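Type III CBASS phage resistance system CD-NTase-associated protein Cap8 (Pseudomonas aeruginosa, PDB 6P8P) is a bacterial HORMA domain protein that probably helps regulate a cGAS-like nucleotidyltransferase in type III CBASS immunity against bacteriophages. Local coordinates at residues A[13-17]-A[18-22]; A[106-109]-A[110-113]. The protein carries 2 engineered substitutions. One frame throughout, in Å; residues are numbered along the deposited sequence.

Contact 1. Residues A[13-17]-A[18-22]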
loop_
_atom_site.group_PDB
_atom_site.type_symbol
_atom_site.label_atom_id
_atom_site.label_comp_id
_atom_site.label_asym_id
_atom_site.label_seq_id
_atom_site.Cartn_x
_atom_site.Cartn_y
_atom_site.Cartn_z
ATOM N N PRO A 13 1.397 -9.784 15.612
ATOM C CA PRO A 13 0.009 -9.427 15.916
ATOM C C PRO A 13 -0.216 -8.510 17.099
ATOM O O PRO A 13 -1.342 -8.418 17.567
ATOM C CB PRO A 13 -0.620 -10.804 16.223
ATOM C CG PRO A 13 0.500 -11.514 16.961
ATOM C CD PRO A 13 1.765 -11.077 16.232
ATOM N N HIS A 14 0.824 -7.849 17.591
ATOM C CA HIS A 14 0.657 -6.911 18.682
ATOM C C HIS A 14 0.079 -5.588 18.206
ATOM O O HIS A 14 -0.759 -4.993 18.903
ATOM C CB HIS A 14 2.001 -6.678 19.361
ATOM C CG HIS A 14 1.939 -5.756 20.532
ATOM N ND1 HIS A 14 1.365 -6.115 21.732
ATOM C CD2 HIS A 14 2.423 -4.504 20.701
ATOM C CE1 HIS A 14 1.492 -5.112 22.586
ATOM N NE2 HIS A 14 2.137 -4.127 21.987
ATOM N N ARG A 15 0.553 -5.112 17.058
ATOM C CA ARG A 15 -0.006 -3.982 16.329
ATOM C C ARG A 15 -0.281 -4.445 14.912
ATOM O O ARG A 15 0.496 -5.228 14.377
ATOM C CB ARG A 15 0.978 -2.816 16.255
ATOM C CG ARG A 15 1.229 -2.056 17.490
ATOM C CD ARG A 15 2.305 -1.030 17.171
ATOM N NE ARG A 15 2.662 -0.153 18.264
ATOM C CZ ARG A 15 3.785 -0.271 18.973
ATOM N NH1 ARG A 15 4.620 -1.278 18.759
ATOM N NH2 ARG A 15 4.054 0.602 19.928
ATOM N N ASP A 16 -1.347 -3.947 14.285
ATOM C CA ASP A 16 -1.479 -4.208 12.856
ATOM C C ASP A 16 -0.468 -3.348 12.081
ATOM O O ASP A 16 0.249 -2.504 12.642
ATOM C CB ASP A 16 -2.925 -4.029 12.398
ATOM C CG ASP A 16 -3.378 -2.586 12.259
ATOM O OD1 ASP A 16 -2.625 -1.677 11.897
ATOM O OD2 ASP A 16 -4.599 -2.372 12.484
ATOM N N ALA A 17 -0.323 -3.655 10.791
ATOM C CA ALA A 17 0.745 -3.030 10.003
ATOM C C ALA A 17 0.610 -1.516 9.943
ATOM O O ALA A 17 1.625 -0.786 9.920
ATOM C CB ALA A 17 0.771 -3.627 8.594
ATOM N N LEU A 18 -0.618 -1.010 9.924
ATOM C CA LEU A 18 -0.783 0.439 9.897
ATOM C C LEU A 18 -0.503 1.055 11.271
ATOM O O LEU A 18 0.088 2.139 11.373
ATOM C CB LEU A 18 -2.192 0.787 9.408
ATOM C CG LEU A 18 -2.538 2.272 9.372
ATOM C CD1 LEU A 18 -3.410 2.599 8.124
ATOM C CD2 LEU A 18 -3.303 2.668 10.611
ATOM N N GLN A 19 -0.926 0.384 12.350
ATOM C CA GLN A 19 -0.588 0.879 13.678
ATOM C C GLN A 19 0.918 0.915 13.877
ATOM O O GLN A 19 1.431 1.803 14.560
ATOM C CB GLN A 19 -1.235 0.006 14.757
ATOM C CG GLN A 19 -2.736 0.068 14.774
ATOM C CD GLN A 19 -3.351 -0.952 15.695
ATOM O OE1 GLN A 19 -2.878 -2.092 15.777
ATOM N NE2 GLN A 19 -4.433 -0.561 16.390
ATOM N N THR A 20 1.628 -0.050 13.299
ATOM C CA THR A 20 3.083 -0.081 13.370
ATOM C C THR A 20 3.673 1.120 12.648
ATOM O O THR A 20 4.501 1.847 13.192
ATOM C CB THR A 20 3.603 -1.372 12.738
ATOM O OG1 THR A 20 3.003 -2.534 13.361
ATOM C CG2 THR A 20 5.145 -1.447 12.863
ATOM N N TRP A 21 3.209 1.390 11.425
ATOM C CA TRP A 21 3.725 2.573 10.721
ATOM C C TRP A 21 3.426 3.857 11.475
ATOM O O TRP A 21 4.294 4.729 11.591
ATOM C CB TRP A 21 3.124 2.657 9.329
ATOM C CG TRP A 21 3.619 3.785 8.502
ATOM C CD1 TRP A 21 2.866 4.797 7.998
ATOM C CD2 TRP A 21 4.967 4.031 8.092
ATOM N NE1 TRP A 21 3.665 5.648 7.246
ATOM C CE2 TRP A 21 4.963 5.204 7.316
ATOM C CE3 TRP A 21 6.181 3.352 8.285
ATOM C CZ2 TRP A 21 6.105 5.700 6.711
ATOM C CZ3 TRP A 21 7.339 3.869 7.707
ATOM C CH2 TRP A 21 7.289 5.037 6.932
ATOM N N ASP A 22 2.210 3.988 12.007
ATOM C CA ASP A 22 1.868 5.181 12.769
ATOM C C ASP A 22 2.812 5.359 13.960
ATOM O O ASP A 22 3.234 6.477 14.263
ATOM C CB ASP A 22 0.416 5.096 13.237
ATOM C CG ASP A 22 -0.585 5.462 12.162
ATOM O OD1 ASP A 22 -0.186 5.913 11.077
ATOM O OD2 ASP A 22 -1.807 5.294 12.416
HETATM O O HOH W 1 -5.256 -3.509 15.275
#

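Contact 2. Residues A[106-109]-A[110-113]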
loop_
_atom_site.group_PDB
_atom_site.type_symbol
_atom_site.label_atom_id
_atom_site.label_comp_id
_atom_site.label_asym_id
_atom_site.label_seq_id
_atom_site.Cartn_x
_atom_site.Cartn_y
_atom_site.Cartn_z
ATOM N N CYS A 106 12.273 -3.706 0.907
ATOM C CA CYS A 106 11.247 -4.235 0.046
ATOM C C CYS A 106 11.714 -5.473 -0.696
ATOM O O CYS A 106 12.820 -5.472 -1.234
ATOM C CB CYS A 106 10.841 -3.147 -0.954
ATOM S SG CYS A 106 9.585 -3.638 -2.189
ATOM N N PRO A 107 10.906 -6.523 -0.739
ATOM C CA PRO A 107 11.294 -7.701 -1.533
ATOM C C PRO A 107 11.525 -7.300 -2.981
ATOM O O PRO A 107 10.767 -6.523 -3.550
ATOM C CB PRO A 107 10.095 -8.650 -1.393
ATOM C CG PRO A 107 9.269 -8.125 -0.273
ATOM C CD PRO A 107 9.551 -6.649 -0.186
ATOM N N LYS A 108 12.605 -7.814 -3.570
ATOM C CA LYS A 108 13.008 -7.344 -4.889
ATOM C C LYS A 108 11.876 -7.470 -5.900
ATOM O O LYS A 108 11.721 -6.595 -6.760
ATOM C CB LYS A 108 14.244 -8.105 -5.372
ATOM C CG LYS A 108 14.881 -7.524 -6.641
ATOM C CD LYS A 108 16.165 -8.291 -7.027
ATOM C CE LYS A 108 16.702 -7.801 -8.369
ATOM N NZ LYS A 108 17.726 -8.732 -8.920
ATOM N N GLU A 109 11.057 -8.520 -5.785
ATOM C CA GLU A 109 9.999 -8.751 -6.765
ATOM C C GLU A 109 8.901 -7.696 -6.701
ATOM O O GLU A 109 8.165 -7.523 -7.679
ATOM C CB GLU A 109 9.376 -10.143 -6.581
ATOM C CG GLU A 109 8.622 -10.379 -5.286
ATOM C CD GLU A 109 7.634 -11.548 -5.400
ATOM O OE1 GLU A 109 7.363 -12.225 -4.383
ATOM O OE2 GLU A 109 7.124 -11.793 -6.517
ATOM N N GLN A 110 8.762 -6.993 -5.577
ATOM C CA GLN A 110 7.763 -5.939 -5.456
ATOM C C GLN A 110 8.336 -4.550 -5.700
ATOM O O GLN A 110 7.601 -3.572 -5.631
ATOM C CB GLN A 110 7.100 -6.018 -4.081
ATOM C CG GLN A 110 6.302 -7.332 -3.873
ATOM C CD GLN A 110 5.351 -7.287 -2.687
ATOM O OE1 GLN A 110 4.268 -6.676 -2.741
ATOM N NE2 GLN A 110 5.749 -7.945 -1.602
ATOM N N LEU A 111 9.629 -4.430 -5.994
ATOM C CA LEU A 111 10.219 -3.103 -6.040
ATOM C C LEU A 111 9.601 -2.257 -7.139
ATOM O O LEU A 111 9.512 -1.031 -7.017
ATOM C CB LEU A 111 11.728 -3.185 -6.281
ATOM C CG LEU A 111 12.665 -3.184 -5.113
ATOM C CD1 LEU A 111 14.128 -3.238 -5.680
ATOM C CD2 LEU A 111 12.463 -2.005 -4.217
ATOM N N GLY A 112 9.242 -2.878 -8.253
ATOM C CA GLY A 112 8.672 -2.138 -9.363
ATOM C C GLY A 112 7.464 -1.330 -8.949
ATOM O O GLY A 112 7.424 -0.107 -9.120
ATOM N N TRP A 113 6.466 -1.996 -8.367
ATOM C CA TRP A 113 5.262 -1.267 -7.989
ATOM C C TRP A 113 5.518 -0.373 -6.784
ATOM O O TRP A 113 5.012 0.753 -6.729
ATOM C CB TRP A 113 4.094 -2.235 -7.759
ATOM C CG TRP A 113 3.899 -2.857 -6.403
ATOM C CD1 TRP A 113 4.194 -4.147 -6.034
ATOM C CD2 TRP A 113 3.286 -2.241 -5.263
ATOM N NE1 TRP A 113 3.828 -4.344 -4.718
ATOM C CE2 TRP A 113 3.276 -3.191 -4.228
ATOM C CE3 TRP A 113 2.774 -0.965 -5.010
ATOM C CZ2 TRP A 113 2.742 -2.914 -2.966
ATOM C CZ3 TRP A 113 2.239 -0.706 -3.776
ATOM C CH2 TRP A 113 2.250 -1.664 -2.763
HETATM O O HOH W 2 6.807 -4.996 -8.818
HETATM O O HOH W 3 9.488 -5.596 -9.419
#

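Contact 1. Residues A[13-17]-A[18-22]
A capping box formed by Asp16 and Gln19 starts helix 17-29. Asp16 is the N-cap residue. Asp16 OD1 accepts a hydrogen bond from Gln19 N at 2.7 Å, nearly straight at 168°. The same OD1 takes a weak bond from Leu18 N. Asp16 CG sits between its backbone N and carbonyl carbon (chi1 76°), which turns OD1 back toward both N-H groups. In return Gln19 OE1 accepts one from Asp16 N at 2.8 Å. The Gln19 chain runs extended beyond CG to reach it. The two side chains cross at about a right angle, yet their flat ends stack, with planes 26° apart. One water donates to both Asp16 OD2 and Gln19 OE1 and bridges them. Asp16 O is gripped twice from the first turn. Thr20 N donates to Asp16 O at 2.9 Å, and Thr20 OG1 reaches the same oxygen from above the carbonyl plane at 2.8 Å. Thr20 OG1 is also hydrogen-bonded to Ser11. Arg15 NH1 hydrogen-bonds to Arg10 O and forms a salt bridge with Glu88. The cap joins the loop after strand 4-10 to helix 17-29, whose Ala17, Leu18 and Trp21 pack on helix 44-52. Trp113 of the second subunit packs on Asp16 and Ala17.

Contact 2. Residues A[106-109]-A[110-113]
Gln110 and Pro107 meet side chain to side chain where the loop after strand 101-106 turns into helix 111-119. The amide crosses the proline ring at a slant, with Gln110 NE2 3.8 Å from Pro107 CG. Glu109 lies alongside Gln110, pointing the same way, with carboxylate and amide planes 76° apart. Gln110 CG stands anti to its carbonyl carbon (chi1 -64°), and the chain then extends. This carries OE1 to the indole edge of Trp113. Trp113 NE1 donates to Gln110 OE1 at 3.1 Å, almost in the ring plane and nearly straight at 166°. On the apolar side, Leu111 CD2 rests against Cys106, 3.8 Å from its CB. Leu111 also packs on strand 125-129, and Cys106 on Leu50. Two backbone bonds close the turn. Gln110 N donates to Pro107 O at 2.9 Å, and Leu111 N to Lys108 O at 3.1 Å. Glu109 O accepts from two waters, which in turn accept from Gly112 N and Trp113 N. The Gln110 amide is used at both ends: OE1 takes the indole N-H, and NE2 donates to Asp53. This pairing sets which end of the amide faces each partner and should limit its rotation. The Gln110 side chain lies about 4 Å from a bound calcium ion, which is consistent with an ordered polar site.

Overall arrangement
Contact 1 comes first along the chain and closes well before contact 2 opens. Each marks a place where the chain leaves a strand of the mixed sheet and enters a helix. Strand 4-10, at an edge of the sheet within this chain, leads to helix 17-29. Strand 101-106, next to edge strand 125-129, leads to helix 111-119. Within one chain the contact centres are 21 Å apart, and the nearest atoms are about 11 Å apart without touching. Side chains of both pack on helix 44-52. Both also reach the second subunit. The start of helix 111-119 in one subunit packs on the start of helix 17-29 in the other, so these helix starts help build the dimer interface.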